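Local coordinates for protein putative pyrazinamidase/nicotinamidase (Streptococcus mutans, PDB 3S2S) that probably hydrolyses nicotinamide and pyrazinamide to the corresponding acids, as a zinc-binding member of the isochorismatase family of cysteine hydrolases, at residues A[143-149]-A[180-184]; A[157-163]-A[183-188]. All coordinates share one frame; numbering follows the deposited sequence.

Interaction 1 of 2, residues A[143-149]-A[180-184]; sequences FSGTDLD and NLGYQ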
ATOM      1  N   PHE A 143      10.580  -1.974  -3.329  1.00 14.02           N
ATOM      2  CA  PHE A 143       9.126  -1.875  -3.508  1.00 14.80           C
ATOM      3  C   PHE A 143       8.610  -0.473  -3.231  1.00 14.51           C
ATOM      4  O   PHE A 143       7.537  -0.101  -3.708  1.00 13.88           O
ATOM      5  CB  PHE A 143       8.377  -2.852  -2.582  1.00 12.55           C
ATOM      6  CG  PHE A 143       8.503  -4.299  -2.985  1.00 11.84           C
ATOM      7  CD1 PHE A 143       7.627  -4.844  -3.945  1.00 14.53           C
ATOM      8  CD2 PHE A 143       9.497  -5.106  -2.441  1.00 15.02           C
ATOM      9  CE1 PHE A 143       7.738  -6.188  -4.321  1.00 16.35           C
ATOM     10  CE2 PHE A 143       9.623  -6.454  -2.832  1.00 14.68           C
ATOM     11  CZ  PHE A 143       8.735  -6.987  -3.771  1.00 15.59           C
ATOM     12  N   SER A 144       9.330   0.298  -2.425  1.00 13.30           N
ATOM     13  CA  SER A 144       8.771   1.542  -1.891  1.00 12.65           C
ATOM     14  C   SER A 144       8.735   2.662  -2.928  1.00 14.00           C
ATOM     15  O   SER A 144       9.782   3.117  -3.394  1.00 14.88           O
ATOM     16  CB  SER A 144       9.560   1.982  -0.642  1.00 16.36           C
ATOM     17  OG  SER A 144       8.930   3.115  -0.047  1.00 15.76           O
ATOM     18  N   GLY A 145       7.524   3.087  -3.302  1.00 13.10           N
ATOM     19  CA  GLY A 145       7.406   4.175  -4.279  1.00 14.12           C
ATOM     20  C   GLY A 145       7.667   3.750  -5.720  1.00 15.68           C
ATOM     21  O   GLY A 145       7.806   4.597  -6.601  1.00 18.20           O
ATOM     22  N   THR A 146       7.776   2.442  -5.951  1.00 14.52           N
ATOM     23  CA  THR A 146       8.013   1.907  -7.292  1.00 14.51           C
ATOM     24  C   THR A 146       6.806   1.113  -7.771  1.00 15.10           C
ATOM     25  O   THR A 146       5.814   0.961  -7.022  1.00 14.87           O
ATOM     26  CB  THR A 146       9.222   0.934  -7.342  1.00 17.08           C
ATOM     27  OG1 THR A 146       8.889  -0.274  -6.627  1.00 15.09           O
ATOM     28  CG2 THR A 146      10.501   1.589  -6.768  1.00 14.72           C
ATOM     29  N   ASP A 147       6.890   0.568  -8.989  1.00 13.49           N
ATOM     30  CA  ASP A 147       5.825  -0.335  -9.441  1.00 13.41           C
ATOM     31  C   ASP A 147       6.277  -1.787  -9.495  1.00 13.87           C
ATOM     32  O   ASP A 147       5.751  -2.600 -10.282  1.00 14.37           O
ATOM     33  CB  ASP A 147       5.201   0.121 -10.779  1.00 17.06           C
ATOM     34  CG  ASP A 147       6.128  -0.034 -11.969  1.00 19.22           C
ATOM     35  OD1 ASP A 147       7.352  -0.138 -11.809  1.00 17.37           O
ATOM     36  OD2 ASP A 147       5.610  -0.041 -13.111  1.00 18.15           O
ATOM     37  N   LEU A 148       7.208  -2.137  -8.601  1.00 13.29           N
ATOM     38  CA  LEU A 148       7.723  -3.509  -8.613  1.00 11.66           C
ATOM     39  C   LEU A 148       6.628  -4.541  -8.322  1.00 12.74           C
ATOM     40  O   LEU A 148       6.509  -5.521  -9.049  1.00 13.86           O
ATOM     41  CB  LEU A 148       8.915  -3.652  -7.658  1.00 12.99           C
ATOM     42  CG  LEU A 148       9.514  -5.065  -7.538  1.00 14.56           C
ATOM     43  CD1 LEU A 148      10.064  -5.508  -8.876  1.00 12.48           C
ATOM     44  CD2 LEU A 148      10.618  -5.037  -6.451  1.00 14.59           C
ATOM     45  N   ASP A 149       5.808  -4.303  -7.294  1.00 13.92           N
ATOM     46  CA  ASP A 149       4.761  -5.265  -6.955  1.00 12.97           C
ATOM     47  C   ASP A 149       3.814  -5.397  -8.145  1.00 12.39           C
ATOM     48  O   ASP A 149       3.425  -6.506  -8.501  1.00 14.84           O
ATOM     49  CB  ASP A 149       4.024  -4.820  -5.676  1.00 13.89           C
ATOM     50  CG  ASP A 149       2.994  -5.834  -5.186  1.00 16.77           C
ATOM     51  OD1 ASP A 149       3.292  -7.042  -5.195  1.00 17.16           O
ATOM     52  OD2 ASP A 149       1.906  -5.406  -4.734  1.00 17.81           O
ATOM     53  N   ASN A 180       5.778  -9.046   3.505  1.00 13.17           N
ATOM     54  CA  ASN A 180       4.489  -8.471   3.878  1.00 13.29           C
ATOM     55  C   ASN A 180       3.531  -8.542   2.703  1.00 17.51           C
ATOM     56  O   ASN A 180       2.314  -8.568   2.899  1.00 17.35           O
ATOM     57  CB  ASN A 180       4.640  -7.050   4.377  1.00 14.19           C
ATOM     58  CG  ASN A 180       5.185  -6.994   5.795  1.00 16.95           C
ATOM     59  OD1 ASN A 180       5.060  -7.958   6.541  1.00 18.13           O
ATOM     60  ND2 ASN A 180       5.741  -5.845   6.183  1.00 17.76           N
ATOM     61  N   LEU A 181       4.087  -8.592   1.493  1.00 15.92           N
ATOM     62  CA  LEU A 181       3.307  -8.697   0.250  1.00 16.25           C
ATOM     63  C   LEU A 181       3.083 -10.141  -0.200  1.00 20.66           C
ATOM     64  O   LEU A 181       2.568 -10.385  -1.295  1.00 21.74           O
ATOM     65  CB  LEU A 181       3.995  -7.950  -0.899  1.00 17.01           C
ATOM     66  CG  LEU A 181       3.978  -6.435  -0.784  1.00 16.66           C
ATOM     67  CD1 LEU A 181       5.028  -5.821  -1.715  1.00 18.13           C
ATOM     68  CD2 LEU A 181       2.577  -5.922  -1.113  1.00 18.73           C
ATOM     69  N   GLY A 182       3.471 -11.095   0.635  1.00 15.84           N
ATOM     70  CA  GLY A 182       3.129 -12.484   0.379  1.00 19.06           C
ATOM     71  C   GLY A 182       3.976 -13.248  -0.624  1.00 20.38           C
ATOM     72  O   GLY A 182       3.565 -14.332  -1.062  1.00 20.75           O
ATOM     73  N   TYR A 183       5.154 -12.725  -0.965  1.00 16.80           N
ATOM     74  CA  TYR A 183       6.097 -13.439  -1.829  1.00 15.93           C
ATOM     75  C   TYR A 183       6.875 -14.512  -1.089  1.00 16.75           C
ATOM     76  O   TYR A 183       7.251 -14.321   0.060  1.00 18.97           O
ATOM     77  CB  TYR A 183       7.104 -12.469  -2.499  1.00 15.47           C
ATOM     78  CG  TYR A 183       6.421 -11.592  -3.517  1.00 16.60           C
ATOM     79  CD1 TYR A 183       6.183 -12.061  -4.803  1.00 18.04           C
ATOM     80  CD2 TYR A 183       5.999 -10.310  -3.182  1.00 17.18           C
ATOM     81  CE1 TYR A 183       5.515 -11.265  -5.740  1.00 21.48           C
ATOM     82  CE2 TYR A 183       5.327  -9.498  -4.107  1.00 16.10           C
ATOM     83  CZ  TYR A 183       5.089  -9.994  -5.379  1.00 17.44           C
ATOM     84  OH  TYR A 183       4.408  -9.219  -6.295  1.00 17.20           O
ATOM     85  N   GLN A 184       7.133 -15.627  -1.764  1.00 17.56           N
ATOM     86  CA  GLN A 184       8.213 -16.523  -1.327  1.00 17.62           C
ATOM     87  C   GLN A 184       9.526 -15.823  -1.630  1.00 19.58           C
ATOM     88  O   GLN A 184       9.636 -15.095  -2.615  1.00 20.28           O
ATOM     89  CB  GLN A 184       8.163 -17.861  -2.066  1.00 23.01           C
ATOM     90  CG  GLN A 184       6.843 -18.572  -1.931  1.00 30.44           C
ATOM     91  CD  GLN A 184       6.446 -18.753  -0.497  1.00 43.47           C
ATOM     92  OE1 GLN A 184       7.225 -19.261   0.320  1.00 46.90           O
ATOM     93  NE2 GLN A 184       5.227 -18.334  -0.169  1.00 43.72           N
TER
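Y183 and D149 meet where the Schellman motif closing helix 167-180 faces the first turn of helix 148-154, with G182 at the C-prime position and Y183 just beyond it. The polar part of the contact is one hydrogen bond: Y183 OH donates to D149 OD1 over 2.7 Å. The oxygen sits at the edge of the phenol ring, in its plane, and is met nearly along its C-O axis, while the carboxylate stands almost square to the ring, 85° between planes. D149 reaches this position because its CG lies anti to the backbone N (chi1 -175°), which brings the carboxylate out from the helix to within bonding distance of the phenol.

The apolar part centres on the F143 ring. One face takes the methyl CD1 of L181 in a CH-pi contact, 4.0 Å from the ring centroid; L148 CD2, from the same segment as F143, covers the opposite face, 3.7 Å from the ring plane. The F143 and Y183 rings are tilted 30° to each other and offset, with centroids 6.0 Å apart, so little of one lies over the other. T174, D177 and A178 of helix 167-180 and L152 of helix 148-154 also touch F143. R153 of a neighbouring subunit makes a cation-pi contact with Y183 and donates to L181 O, tying this packing to the tetramer. The second methyl of L181, CD2, rests 3.7 Å from D149 OD2.

Interaction 2 of 2, residues A[157-163]-A[183-188]; sequences VDTVVLT and YQIEVV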
ATOM      1  N   VAL A 157       4.165 -13.708 -10.571  1.00 21.35           N
ATOM      2  CA  VAL A 157       5.375 -14.157  -9.884  1.00 18.82           C
ATOM      3  C   VAL A 157       5.049 -14.508  -8.440  1.00 19.16           C
ATOM      4  O   VAL A 157       4.405 -13.725  -7.744  1.00 23.54           O
ATOM      5  CB  VAL A 157       6.461 -13.066  -9.952  1.00 19.27           C
ATOM      6  CG1 VAL A 157       7.619 -13.366  -8.980  1.00 18.61           C
ATOM      7  CG2 VAL A 157       6.954 -12.937 -11.378  1.00 22.46           C
ATOM      8  N   ASP A 158       5.495 -15.674  -7.972  1.00 20.22           N
ATOM      9  CA  ASP A 158       5.254 -15.995  -6.576  1.00 22.99           C
ATOM     10  C   ASP A 158       6.512 -16.002  -5.723  1.00 19.72           C
ATOM     11  O   ASP A 158       6.415 -16.018  -4.503  1.00 21.83           O
ATOM     12  CB  ASP A 158       4.484 -17.310  -6.419  1.00 31.67           C
ATOM     13  CG  ASP A 158       5.348 -18.514  -6.594  1.00 46.45           C
ATOM     14  OD1 ASP A 158       6.426 -18.396  -7.209  1.00 48.47           O
ATOM     15  OD2 ASP A 158       4.940 -19.594  -6.111  1.00 57.31           O
ATOM     16  N   THR A 159       7.678 -15.958  -6.369  1.00 20.33           N
ATOM     17  CA  THR A 159       8.949 -16.033  -5.655  1.00 19.12           C
ATOM     18  C   THR A 159       9.898 -14.954  -6.147  1.00 18.45           C
ATOM     19  O   THR A 159      10.088 -14.809  -7.361  1.00 19.78           O
ATOM     20  CB  THR A 159       9.621 -17.390  -5.928  1.00 23.04           C
ATOM     21  OG1 THR A 159       8.736 -18.425  -5.494  1.00 23.80           O
ATOM     22  CG2 THR A 159      10.965 -17.516  -5.180  1.00 23.72           C
ATOM     23  N   VAL A 160      10.483 -14.199  -5.216  1.00 17.61           N
ATOM     24  CA  VAL A 160      11.576 -13.298  -5.570  1.00 15.86           C
ATOM     25  C   VAL A 160      12.906 -13.858  -5.084  1.00 16.17           C
ATOM     26  O   VAL A 160      12.980 -14.403  -3.985  1.00 18.86           O
ATOM     27  CB  VAL A 160      11.382 -11.859  -5.049  1.00 14.75           C
ATOM     28  CG1 VAL A 160      10.139 -11.210  -5.747  1.00 17.98           C
ATOM     29  CG2 VAL A 160      11.181 -11.825  -3.514  1.00 19.48           C
ATOM     30  N   VAL A 161      13.924 -13.703  -5.924  1.00 16.48           N
ATOM     31  CA  VAL A 161      15.290 -14.113  -5.635  1.00 14.39           C
ATOM     32  C   VAL A 161      16.097 -12.849  -5.428  1.00 16.93           C
ATOM     33  O   VAL A 161      16.241 -12.064  -6.356  1.00 18.25           O
ATOM     34  CB  VAL A 161      15.858 -14.943  -6.771  1.00 19.73           C
ATOM     35  CG1 VAL A 161      17.257 -15.437  -6.415  1.00 21.61           C
ATOM     36  CG2 VAL A 161      14.928 -16.132  -7.051  1.00 20.22           C
ATOM     37  N   LEU A 162      16.594 -12.636  -4.214  1.00 16.04           N
ATOM     38  CA  LEU A 162      17.252 -11.370  -3.894  1.00 17.80           C
ATOM     39  C   LEU A 162      18.765 -11.455  -4.026  1.00 16.87           C
ATOM     40  O   LEU A 162      19.374 -12.406  -3.541  1.00 18.14           O
ATOM     41  CB  LEU A 162      16.890 -10.922  -2.478  1.00 14.64           C
ATOM     42  CG  LEU A 162      15.383 -10.852  -2.212  1.00 15.01           C
ATOM     43  CD1 LEU A 162      15.181 -10.341  -0.787  1.00 17.39           C
ATOM     44  CD2 LEU A 162      14.696  -9.920  -3.220  1.00 17.63           C
ATOM     45  N   THR A 163      19.353 -10.467  -4.694  1.00 14.02           N
ATOM     46  CA  THR A 163      20.800 -10.358  -4.830  1.00 15.11           C
ATOM     47  C   THR A 163      21.162  -8.891  -4.673  1.00 17.35           C
ATOM     48  O   THR A 163      20.314  -8.023  -4.856  1.00 17.61           O
ATOM     49  CB  THR A 163      21.285 -10.785  -6.248  1.00 19.38           C
ATOM     50  OG1 THR A 163      20.758  -9.872  -7.241  1.00 20.06           O
ATOM     51  CG2 THR A 163      20.850 -12.218  -6.582  1.00 17.99           C
ATOM     52  N   TYR A 183       5.154 -12.725  -0.965  1.00 16.80           N
ATOM     53  CA  TYR A 183       6.097 -13.439  -1.829  1.00 15.93           C
ATOM     54  C   TYR A 183       6.875 -14.512  -1.089  1.00 16.75           C
ATOM     55  O   TYR A 183       7.251 -14.321   0.060  1.00 18.97           O
ATOM     56  CB  TYR A 183       7.104 -12.469  -2.499  1.00 15.47           C
ATOM     57  CG  TYR A 183       6.421 -11.592  -3.517  1.00 16.60           C
ATOM     58  CD1 TYR A 183       6.183 -12.061  -4.803  1.00 18.04           C
ATOM     59  CD2 TYR A 183       5.999 -10.310  -3.182  1.00 17.18           C
ATOM     60  CE1 TYR A 183       5.515 -11.265  -5.740  1.00 21.48           C
ATOM     61  CE2 TYR A 183       5.327  -9.498  -4.107  1.00 16.10           C
ATOM     62  CZ  TYR A 183       5.089  -9.994  -5.379  1.00 17.44           C
ATOM     63  OH  TYR A 183       4.408  -9.219  -6.295  1.00 17.20           O
ATOM     64  N   GLN A 184       7.133 -15.627  -1.764  1.00 17.56           N
ATOM     65  CA  GLN A 184       8.213 -16.523  -1.327  1.00 17.62           C
ATOM     66  C   GLN A 184       9.526 -15.823  -1.630  1.00 19.58           C
ATOM     67  O   GLN A 184       9.636 -15.095  -2.615  1.00 20.28           O
ATOM     68  CB  GLN A 184       8.163 -17.861  -2.066  1.00 23.01           C
ATOM     69  CG  GLN A 184       6.843 -18.572  -1.931  1.00 30.44           C
ATOM     70  CD  GLN A 184       6.446 -18.753  -0.497  1.00 43.47           C
ATOM     71  OE1 GLN A 184       7.225 -19.261   0.320  1.00 46.90           O
ATOM     72  NE2 GLN A 184       5.227 -18.334  -0.169  1.00 43.72           N
ATOM     73  N   ILE A 185      10.519 -16.042  -0.782  1.00 16.84           N
ATOM     74  CA  ILE A 185      11.789 -15.316  -0.889  1.00 18.79           C
ATOM     75  C   ILE A 185      12.951 -16.284  -0.899  1.00 20.47           C
ATOM     76  O   ILE A 185      13.012 -17.202  -0.068  1.00 19.32           O
ATOM     77  CB  ILE A 185      11.989 -14.377   0.314  1.00 18.09           C
ATOM     78  CG1 ILE A 185      10.793 -13.435   0.451  1.00 19.03           C
ATOM     79  CG2 ILE A 185      13.305 -13.615   0.196  1.00 20.28           C
ATOM     80  CD1 ILE A 185      10.768 -12.692   1.793  1.00 21.35           C
ATOM     81  N   GLU A 186      13.845 -16.107  -1.866  1.00 16.36           N
ATOM     82  CA  GLU A 186      15.127 -16.797  -1.866  1.00 18.10           C
ATOM     83  C   GLU A 186      16.194 -15.720  -1.781  1.00 23.67           C
ATOM     84  O   GLU A 186      16.026 -14.624  -2.323  1.00 22.82           O
ATOM     85  CB  GLU A 186      15.291 -17.627  -3.141  1.00 21.71           C
ATOM     86  CG  GLU A 186      14.216 -18.685  -3.291  1.00 23.84           C
ATOM     87  CD  GLU A 186      14.386 -19.566  -4.526  1.00 32.00           C
ATOM     88  OE1 GLU A 186      14.939 -19.090  -5.533  1.00 31.65           O
ATOM     89  OE2 GLU A 186      13.975 -20.753  -4.484  1.00 38.54           O
ATOM     90  N   VAL A 187      17.277 -16.015  -1.075  1.00 19.75           N
ATOM     91  CA  VAL A 187      18.414 -15.105  -1.049  1.00 21.43           C
ATOM     92  C   VAL A 187      19.639 -15.888  -1.468  1.00 23.13           C
ATOM     93  O   VAL A 187      19.910 -16.965  -0.934  1.00 22.79           O
ATOM     94  CB  VAL A 187      18.649 -14.539   0.355  1.00 21.94           C
ATOM     95  CG1 VAL A 187      19.848 -13.582   0.342  1.00 26.81           C
ATOM     96  CG2 VAL A 187      17.393 -13.836   0.852  1.00 26.29           C
ATOM     97  N   VAL A 188      20.392 -15.372  -2.429  1.00 22.51           N
ATOM     98  CA  VAL A 188      21.557 -16.110  -2.904  1.00 21.99           C
ATOM     99  C   VAL A 188      22.758 -15.657  -2.083  1.00 24.71           C
ATOM    100  O   VAL A 188      23.223 -14.536  -2.244  1.00 19.10           O
ATOM    101  CB  VAL A 188      21.809 -15.827  -4.398  1.00 26.11           C
ATOM    102  CG1 VAL A 188      23.050 -16.601  -4.916  1.00 24.90           C
ATOM    103  CG2 VAL A 188      20.551 -16.152  -5.215  1.00 24.86           C
TER
HETATM  104  O   HOH W   1       2.861 -11.404  -7.580  1.00 27.71           O
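Parallel beta-sheet pairing joins strand 159-163 to strand 184-188, beginning one residue ahead of the first strand, where Q184 N donates to D158 O. The bonds then run in the staggered order of a parallel pair: V160 N to Q184 O, E186 N to V160 O at 2.9 Å and 172°, L162 N to E186 O at 2.8 Å, and a weak last one from V188 N to L162 O. V160 and L162 thus use both their N-H and C=O groups on this neighbour. Helix 167-180 connects the two strands in a beta-alpha-beta crossover, and V160 packs on A178, and L162 on T174 and A175, of that helix; L162 CD1 also lies 3.9 Å from I185 CG2. Over the other face, T159 CG2 packs against E186 CG at 3.9 Å, and V161 CG1 meets V188 CG2 at 3.6 Å. The E186 chain is extended beyond CG (chi2 -178°), carrying OE1 past V161 CG2 to a salt bridge with K37 on strand 37-42, which pairs with the far side of strand 159-165. At the start of the pairing, V157 O approaches the edge of the Y183 ring near its plane, 3.4 Å from CE1. A water donates to both V157 O, at 2.8 Å, and Y183 OH.

Overall arrangement
Interaction 2 is the buried one, a run of backbone hydrogen bonds between neighbouring strands inside the sheet, with aliphatic packing on its two faces. Interaction 1 is smaller, burying about 202 Å² against 606 Å², and only partly buried near subunit neighbours; side chains alone make it, through a phenol-carboxylate bond and a leucine methyl over a phenylalanine face. Both end on the same part of the chain, the exit of helix 167-180 into strand 184-188, and share Y183, whose ring spans from D149 on helix 148-154 to V157 ahead of strand 159-165. The centres lie 11 Å apart, and both contacts are away from the zinc and cacodylate sites.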